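Long-range contacts in putative S-adenosyl-L-methionine-dependent Methyltransferase (Methanococcus maripaludis, PDB 3DLC), which binds S-adenosylmethionine and probably transfers its methyl group to an acceptor, perhaps a sterol: residues Phe9-Ala14 and Phe74-Met78; Ile115-Val121 and Thr144-Phe150. All coordinates share one frame; numbering follows the deposited sequence.

Overall arrangement
Contact 1 (F9-A14 with F74-M78) comes first along the chain and closes before contact 2 (I115-V121 with T144-F150) opens; their centres lie about 18 Å apart and their nearest atoms about 6 Å, and both touch S-adenosylmethionine. Contact 1 is partly buried and peripheral, joining the starts of helices 11-22 and 76-88 beside the ribose and adenine. Contact 2 lies near the centre of the chain, where strands 112-118 and 142-148 run side by side in the seven-stranded sheet of a Rossmann-like methyltransferase, and meets the amino acid moiety and ribose of the cofactor, so segments far apart in the sequence together line one cofactor site.

Contact 1: Phe9-Ala14 and Phe74-Met78. With SAM (S-adenosylmethionine), chain C; GOL (glycerol), chain E.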
loop_
_atom_site.group_PDB
_atom_site.type_symbol
_atom_site.label_atom_id
_atom_site.label_comp_id
_atom_site.label_asym_id
_atom_site.label_seq_id
_atom_site.Cartn_x
_atom_site.Cartn_y
_atom_site.Cartn_z
ATOM N N PHE A 9 9.291 -10.859 -5.692
ATOM C CA PHE A 9 8.041 -10.594 -6.410
ATOM C C PHE A 9 7.820 -11.441 -7.647
ATOM O O PHE A 9 6.984 -11.140 -8.505
ATOM C CB PHE A 9 7.843 -9.087 -6.705
ATOM C CG PHE A 9 8.308 -8.191 -5.578
ATOM C CD1 PHE A 9 7.830 -8.376 -4.297
ATOM C CD2 PHE A 9 9.182 -7.158 -5.819
ATOM C CE1 PHE A 9 8.242 -7.563 -3.245
ATOM C CE2 PHE A 9 9.606 -6.317 -4.769
ATOM C CZ PHE A 9 9.134 -6.533 -3.509
ATOM N N ASP A 10 8.580 -12.523 -7.713
ATOM C CA ASP A 10 8.439 -13.508 -8.798
ATOM C C ASP A 10 7.302 -14.479 -8.498
ATOM O O ASP A 10 6.529 -14.275 -7.579
ATOM C CB ASP A 10 9.769 -14.207 -9.096
ATOM C CG ASP A 10 10.295 -15.082 -7.963
ATOM O OD1 ASP A 10 9.635 -15.191 -6.905
ATOM O OD2 ASP A 10 11.379 -15.697 -8.176
ATOM N N LYS A 11 7.163 -15.526 -9.298
ATOM C CA LYS A 11 6.039 -16.423 -9.098
ATOM C C LYS A 11 6.047 -17.072 -7.720
ATOM O O LYS A 11 5.031 -17.113 -7.025
ATOM C CB LYS A 11 6.018 -17.483 -10.182
ATOM C CG LYS A 11 4.803 -18.372 -10.115
ATOM C CD LYS A 11 4.661 -19.346 -11.274
ATOM C CE LYS A 11 3.297 -20.052 -11.154
ATOM N NZ LYS A 11 3.022 -21.020 -12.246
ATOM N N LYS A 12 7.200 -17.577 -7.309
ATOM C CA LYS A 12 7.296 -18.179 -5.993
ATOM C C LYS A 12 7.065 -17.180 -4.868
ATOM O O LYS A 12 6.411 -17.487 -3.861
ATOM C CB LYS A 12 8.655 -18.820 -5.871
ATOM C CG LYS A 12 8.830 -20.077 -6.690
ATOM C CD LYS A 12 10.203 -20.625 -6.678
ATOM C CE LYS A 12 10.204 -21.969 -7.381
ATOM N NZ LYS A 12 11.502 -22.582 -7.291
ATOM N N GLY A 13 7.600 -15.978 -5.022
ATOM C CA GLY A 13 7.415 -14.962 -4.009
ATOM C C GLY A 13 5.978 -14.505 -3.904
ATOM O O GLY A 13 5.475 -14.233 -2.813
ATOM N N ALA A 14 5.305 -14.423 -5.047
ATOM C CA ALA A 14 3.892 -14.035 -5.078
ATOM C C ALA A 14 3.062 -15.068 -4.317
ATOM O O ALA A 14 2.139 -14.734 -3.573
ATOM C CB ALA A 14 3.405 -13.911 -6.532
ATOM N N PHE A 74 3.519 -3.826 -10.139
ATOM C CA PHE A 74 4.471 -4.003 -11.217
ATOM C C PHE A 74 4.848 -5.434 -11.489
ATOM O O PHE A 74 5.565 -5.684 -12.460
ATOM C CB PHE A 74 5.716 -3.073 -11.066
ATOM C CG PHE A 74 6.791 -3.526 -10.099
ATOM C CD1 PHE A 74 6.587 -4.480 -9.114
ATOM C CD2 PHE A 74 8.028 -2.917 -10.186
ATOM C CE1 PHE A 74 7.635 -4.821 -8.257
ATOM C CE2 PHE A 74 9.049 -3.246 -9.336
ATOM C CZ PHE A 74 8.862 -4.204 -8.363
ATOM N N SER A 75 4.329 -6.378 -10.700
ATOM C CA SER A 75 4.646 -7.788 -10.862
ATOM C C SER A 75 3.505 -8.534 -11.523
ATOM O O SER A 75 2.401 -8.652 -10.958
ATOM C CB SER A 75 4.966 -8.432 -9.514
ATOM O OG SER A 75 4.960 -9.837 -9.672
ATOM N N LYS A 76 3.746 -9.033 -12.731
ATOM C CA LYS A 76 2.775 -9.851 -13.452
ATOM C C LYS A 76 2.333 -11.023 -12.590
ATOM O O LYS A 76 1.200 -11.446 -12.633
ATOM C CB LYS A 76 3.415 -10.409 -14.742
ATOM C CG LYS A 76 2.524 -11.339 -15.524
ATOM C CD LYS A 76 1.320 -10.648 -16.007
ATOM C CE LYS A 76 0.496 -11.520 -16.948
ATOM N NZ LYS A 76 -0.664 -10.759 -17.480
ATOM N N HIS A 77 3.263 -11.604 -11.831
ATOM C CA HIS A 77 2.957 -12.774 -10.993
ATOM C C HIS A 77 2.000 -12.434 -9.862
ATOM O O HIS A 77 1.075 -13.194 -9.574
ATOM C CB HIS A 77 4.225 -13.374 -10.441
ATOM C CG HIS A 77 5.187 -13.651 -11.505
ATOM N ND1 HIS A 77 4.951 -14.630 -12.431
ATOM C CD2 HIS A 77 6.289 -12.989 -11.912
ATOM C CE1 HIS A 77 5.922 -14.620 -13.330
ATOM N NE2 HIS A 77 6.738 -13.620 -13.043
HETATM N N MSE A 78 2.199 -11.270 -9.262
HETATM C CA MSE A 78 1.270 -10.792 -8.238
HETATM C C MSE A 78 -0.093 -10.569 -8.881
HETATM O O MSE A 78 -1.118 -10.918 -8.311
HETATM C CB MSE A 78 1.731 -9.472 -7.637
HETATM C CG MSE A 78 2.910 -9.552 -6.716
HETATM SE SE MSE A 78 2.393 -10.581 -5.117
HETATM C CE MSE A 78 3.991 -10.223 -4.242
HETATM N N SAM C . -0.063 -4.601 -0.496
HETATM C CA SAM C . -0.007 -6.078 -0.349
HETATM C C SAM C . -0.295 -6.465 1.075
HETATM O O SAM C . -0.184 -5.611 1.958
HETATM O OXT SAM C . -0.579 -7.633 1.316
HETATM C CB SAM C . 1.327 -6.612 -0.834
HETATM C CG SAM C . 2.530 -6.154 -0.073
HETATM S SD SAM C . 4.010 -6.885 -0.802
HETATM C CE SAM C . 4.947 -6.905 0.702
HETATM C "C5'" SAM C . 4.770 -5.484 -1.780
HETATM C "C4'" SAM C . 4.266 -5.244 -3.234
HETATM O "O4'" SAM C . 4.677 -4.005 -3.900
HETATM C "C3'" SAM C . 4.549 -6.421 -4.202
HETATM O "O3'" SAM C . 3.329 -6.916 -4.660
HETATM C "C2'" SAM C . 5.371 -5.764 -5.313
HETATM O "O2'" SAM C . 5.306 -6.358 -6.590
HETATM C "C1'" SAM C . 4.872 -4.310 -5.275
HETATM N N9 SAM C . 5.831 -3.329 -5.807
HETATM C C8 SAM C . 7.134 -3.158 -5.403
HETATM N N7 SAM C . 7.699 -2.108 -6.046
HETATM C C5 SAM C . 6.743 -1.612 -6.894
HETATM C C6 SAM C . 6.743 -0.574 -7.828
HETATM N N6 SAM C . 7.819 0.173 -8.138
HETATM N N1 SAM C . 5.580 -0.319 -8.467
HETATM C C2 SAM C . 4.457 -1.081 -8.245
HETATM N N3 SAM C . 4.427 -2.144 -7.391
HETATM C C4 SAM C . 5.565 -2.356 -6.734
HETATM C C1 GOL E . 10.178 -6.163 -11.133
HETATM O O1 GOL E . 10.958 -6.837 -12.087
HETATM C C2 GOL E . 8.809 -6.802 -11.165
HETATM O O2 GOL E . 8.371 -6.833 -12.493
HETATM C C3 GOL E . 9.004 -8.190 -10.596
HETATM O O3 GOL E . 7.910 -9.029 -10.880
#
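F9 and S75 are joined by the hydrogen bond that crosses this contact: S75 OG donates to F9 O over 2.7 Å, in the carbonyl plane. The same OG accepts from M78 N at 3.1 Å and thereby N-caps helix 76-88, so one hydroxyl ties a helix start to the neighbouring segment. D10 caps helix 11-22 in the same manner, its OD1 taking the N-H of G13, while K6 forms a salt bridge with that carboxylate.

In Rossmann-fold methyltransferases the second strand commonly ends in an acidic residue that holds the ribose hydroxyls; D73, at the end of strand 66-73, binds the cofactor and probably plays that part, and F74 follows it to cover the adenine. One face of the F74 ring lies on the adenine, with C5 of S-adenosylmethionine 3.4 Å above its plane; a glycerol, probably from the crystallisation liquor, covers the opposite face. At the F74 edge, CE1 meets CD2 of F9 at 3.7 Å, the two ring planes 57° apart. F9 turns a face to the ribose, with C2' of the cofactor centred over it.

Van der Waals packing fills the rest. A14 CB touches the selenium of M78 at 3.8 Å, and the bend at chi2 (-66°) of this selenomethionine carries CE to within 3.4 Å of the cofactor's O3'. H77 lays one ring face against K11 N, 3.5 Å above the plane and offset toward the rim.

Contact 2: Ile115-Val121 and Thr144-Phe150; sequences IVSRGSV and TYIGGGF. With SAM (S-adenosylmethionine), chain C.
I115 and I146 lie side by side and point the same way, CG2 of I115 meeting CD1 of I146 at 4.1 Å on the sheet face packed against helix 127-137. Along that face T144 CG2 sits against I115 CB. Farther on, I146 straddles the small S117, with CG1 and CG2 both 4.0 Å from S117 CB, and its CG2 also fits against V121 CB. V121 also sends CG1 onto the bare CA of G147, at 3.9 Å. On the opposite face V116 and Y145 pack towards helix 28-40.

The backbones pair as neighbouring parallel strands, from Y145 N to I115 O through to G119 N and G147 O. Near G147 the chain turns a corner, and one water bridges S117 OG, V121 N and G147 O; S117 OG is also hydrogen-bonded to I50 O.

From the last residue of the strand, R118 reaches out: its CG stands anti to the backbone N (chi1 -178°) and the chain runs extended to NE, which brings the guanidinium to G149. NE and NH2 grip G149 O side-on, at 2.9 Å for NE. NH1 donates to the carboxylate O of S-adenosylmethionine, both acceptors lying near the guanidinium plane, while F150 crosses at about a right angle in a long, at most weak, cation-pi approach. A leucine at this position is likely to leave the cofactor carboxylate without its charged mate and G149 O without both donors. The two-nitrogen grip fixes the rotation of the guanidinium and directs NH1 at the cofactor, making G149 a second-shell support for a binding residue.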
loop_
_atom_site.group_PDB
_atom_site.type_symbol
_atom_site.label_atom_id
_atom_site.label_comp_id
_atom_site.label_asym_id
_atom_site.label_seq_id
_atom_site.Cartn_x
_atom_site.Cartn_y
_atom_site.Cartn_z
ATOM N N ILE A 115 -5.538 7.341 -2.206
ATOM C CA ILE A 115 -4.442 6.462 -2.609
ATOM C C ILE A 115 -3.943 5.755 -1.366
ATOM O O ILE A 115 -3.555 6.409 -0.384
ATOM C CB ILE A 115 -3.288 7.225 -3.289
ATOM C CG1 ILE A 115 -3.802 7.986 -4.507
ATOM C CG2 ILE A 115 -2.150 6.298 -3.619
ATOM C CD1 ILE A 115 -2.766 8.924 -5.160
ATOM N N VAL A 116 -3.951 4.426 -1.398
ATOM C CA VAL A 116 -3.473 3.616 -0.300
ATOM C C VAL A 116 -2.329 2.730 -0.783
ATOM O O VAL A 116 -2.213 2.442 -1.954
ATOM C CB VAL A 116 -4.618 2.741 0.302
ATOM C CG1 VAL A 116 -5.803 3.618 0.739
ATOM C CG2 VAL A 116 -5.086 1.646 -0.672
ATOM N N SER A 117 -1.489 2.295 0.144
ATOM C CA SER A 117 -0.412 1.365 -0.185
ATOM C C SER A 117 0.139 0.777 1.094
ATOM O O SER A 117 0.501 1.520 2.015
ATOM C CB SER A 117 0.707 2.103 -0.862
ATOM O OG SER A 117 1.786 1.247 -1.183
ATOM N N ARG A 118 0.209 -0.557 1.149
ATOM C CA ARG A 118 0.773 -1.260 2.291
ATOM C C ARG A 118 1.952 -2.082 1.871
ATOM O O ARG A 118 1.865 -2.892 0.949
ATOM C CB ARG A 118 -0.255 -2.178 2.959
ATOM C CG ARG A 118 0.294 -2.876 4.170
ATOM C CD ARG A 118 -0.643 -3.977 4.739
ATOM N NE ARG A 118 0.035 -4.615 5.843
ATOM C CZ ARG A 118 1.029 -5.496 5.688
ATOM N NH1 ARG A 118 1.297 -5.975 4.493
ATOM N NH2 ARG A 118 1.702 -5.913 6.736
ATOM N N GLY A 119 3.048 -1.951 2.588
ATOM C CA GLY A 119 4.180 -2.824 2.373
ATOM C C GLY A 119 4.930 -2.727 1.077
ATOM O O GLY A 119 5.628 -3.681 0.741
ATOM N N SER A 120 4.694 -1.673 0.293
ATOM C CA SER A 120 5.381 -1.427 -0.962
ATOM C C SER A 120 6.430 -0.314 -0.921
ATOM O O SER A 120 7.502 -0.461 -1.512
ATOM C CB SER A 120 4.291 -1.155 -2.005
ATOM O OG SER A 120 4.770 -1.265 -3.330
ATOM N N VAL A 121 6.130 0.770 -0.207
ATOM C CA VAL A 121 6.990 1.936 -0.205
ATOM C C VAL A 121 8.414 1.636 0.218
ATOM O O VAL A 121 9.337 2.298 -0.226
ATOM C CB VAL A 121 6.370 3.081 0.660
ATOM C CG1 VAL A 121 6.308 2.699 2.133
ATOM C CG2 VAL A 121 7.120 4.393 0.460
ATOM N N THR A 144 -3.903 10.431 0.956
ATOM C CA THR A 144 -3.134 9.196 0.840
ATOM C C THR A 144 -2.991 8.514 2.200
ATOM O O THR A 144 -3.133 9.125 3.249
ATOM C CB THR A 144 -1.719 9.388 0.232
ATOM O OG1 THR A 144 -0.804 9.947 1.189
ATOM C CG2 THR A 144 -1.733 10.277 -0.979
ATOM N N TYR A 145 -2.651 7.225 2.147
ATOM C CA TYR A 145 -2.360 6.424 3.347
ATOM C C TYR A 145 -1.391 5.353 2.856
ATOM O O TYR A 145 -1.779 4.269 2.437
ATOM C CB TYR A 145 -3.647 5.854 3.903
ATOM C CG TYR A 145 -3.567 5.316 5.317
ATOM C CD1 TYR A 145 -3.684 6.149 6.418
ATOM C CD2 TYR A 145 -3.465 3.958 5.562
ATOM C CE1 TYR A 145 -3.699 5.661 7.693
ATOM C CE2 TYR A 145 -3.485 3.465 6.845
ATOM C CZ TYR A 145 -3.601 4.317 7.912
ATOM O OH TYR A 145 -3.631 3.776 9.173
ATOM N N ILE A 146 -0.108 5.722 2.884
ATOM C CA ILE A 146 0.973 4.947 2.227
ATOM C C ILE A 146 2.022 4.580 3.245
ATOM O O ILE A 146 2.645 5.448 3.871
ATOM C CB ILE A 146 1.599 5.792 1.088
ATOM C CG1 ILE A 146 0.552 6.036 -0.010
ATOM C CG2 ILE A 146 2.877 5.150 0.571
ATOM C CD1 ILE A 146 0.922 7.127 -0.972
ATOM N N GLY A 147 2.231 3.283 3.450
ATOM C CA GLY A 147 3.161 2.888 4.503
ATOM C C GLY A 147 3.095 1.415 4.756
ATOM O O GLY A 147 3.076 0.622 3.805
ATOM N N GLY A 148 3.044 1.048 6.017
ATOM C CA GLY A 148 2.953 -0.361 6.397
ATOM C C GLY A 148 2.569 -0.538 7.831
ATOM O O GLY A 148 2.588 0.400 8.591
ATOM N N GLY A 149 2.203 -1.753 8.191
ATOM C CA GLY A 149 1.783 -2.035 9.534
ATOM C C GLY A 149 0.737 -3.122 9.578
ATOM O O GLY A 149 0.434 -3.790 8.587
ATOM N N PHE A 150 0.168 -3.240 10.771
ATOM C CA PHE A 150 -0.723 -4.341 11.126
ATOM C C PHE A 150 -2.084 -3.928 11.640
ATOM O O PHE A 150 -2.829 -4.753 12.095
ATOM C CB PHE A 150 0.012 -5.323 12.054
ATOM C CG PHE A 150 1.253 -5.833 11.420
ATOM C CD1 PHE A 150 1.203 -6.886 10.517
ATOM C CD2 PHE A 150 2.456 -5.130 11.550
ATOM C CE1 PHE A 150 2.325 -7.320 9.843
ATOM C CE2 PHE A 150 3.587 -5.536 10.842
ATOM C CZ PHE A 150 3.522 -6.647 10.000
HETATM N N SAM C . -0.063 -4.601 -0.496
HETATM C CA SAM C . -0.007 -6.078 -0.349
HETATM C C SAM C . -0.295 -6.465 1.075
HETATM O O SAM C . -0.184 -5.611 1.958
HETATM O OXT SAM C . -0.579 -7.633 1.316
HETATM C CB SAM C . 1.327 -6.612 -0.834
HETATM C CG SAM C . 2.530 -6.154 -0.073
HETATM S SD SAM C . 4.010 -6.885 -0.802
HETATM C CE SAM C . 4.947 -6.905 0.702
HETATM C "C5'" SAM C . 4.770 -5.484 -1.780
HETATM C "C4'" SAM C . 4.266 -5.244 -3.234
HETATM O "O4'" SAM C . 4.677 -4.005 -3.900
HETATM C "C3'" SAM C . 4.549 -6.421 -4.202
HETATM O "O3'" SAM C . 3.329 -6.916 -4.660
HETATM C "C2'" SAM C . 5.371 -5.764 -5.313
HETATM O "O2'" SAM C . 5.306 -6.358 -6.590
HETATM C "C1'" SAM C . 4.872 -4.310 -5.275
HETATM N N9 SAM C . 5.831 -3.329 -5.807
HETATM C C8 SAM C . 7.134 -3.158 -5.403
HETATM N N7 SAM C . 7.699 -2.108 -6.046
HETATM C C5 SAM C . 6.743 -1.612 -6.894
HETATM C C6 SAM C . 6.743 -0.574 -7.828
HETATM N N6 SAM C . 7.819 0.173 -8.138
HETATM N N1 SAM C . 5.580 -0.319 -8.467
HETATM C C2 SAM C . 4.457 -1.081 -8.245
HETATM N N3 SAM C . 4.427 -2.144 -7.391
HETATM C C4 SAM C . 5.565 -2.356 -6.734
HETATM O O HOH W 1 3.507 1.085 0.969
#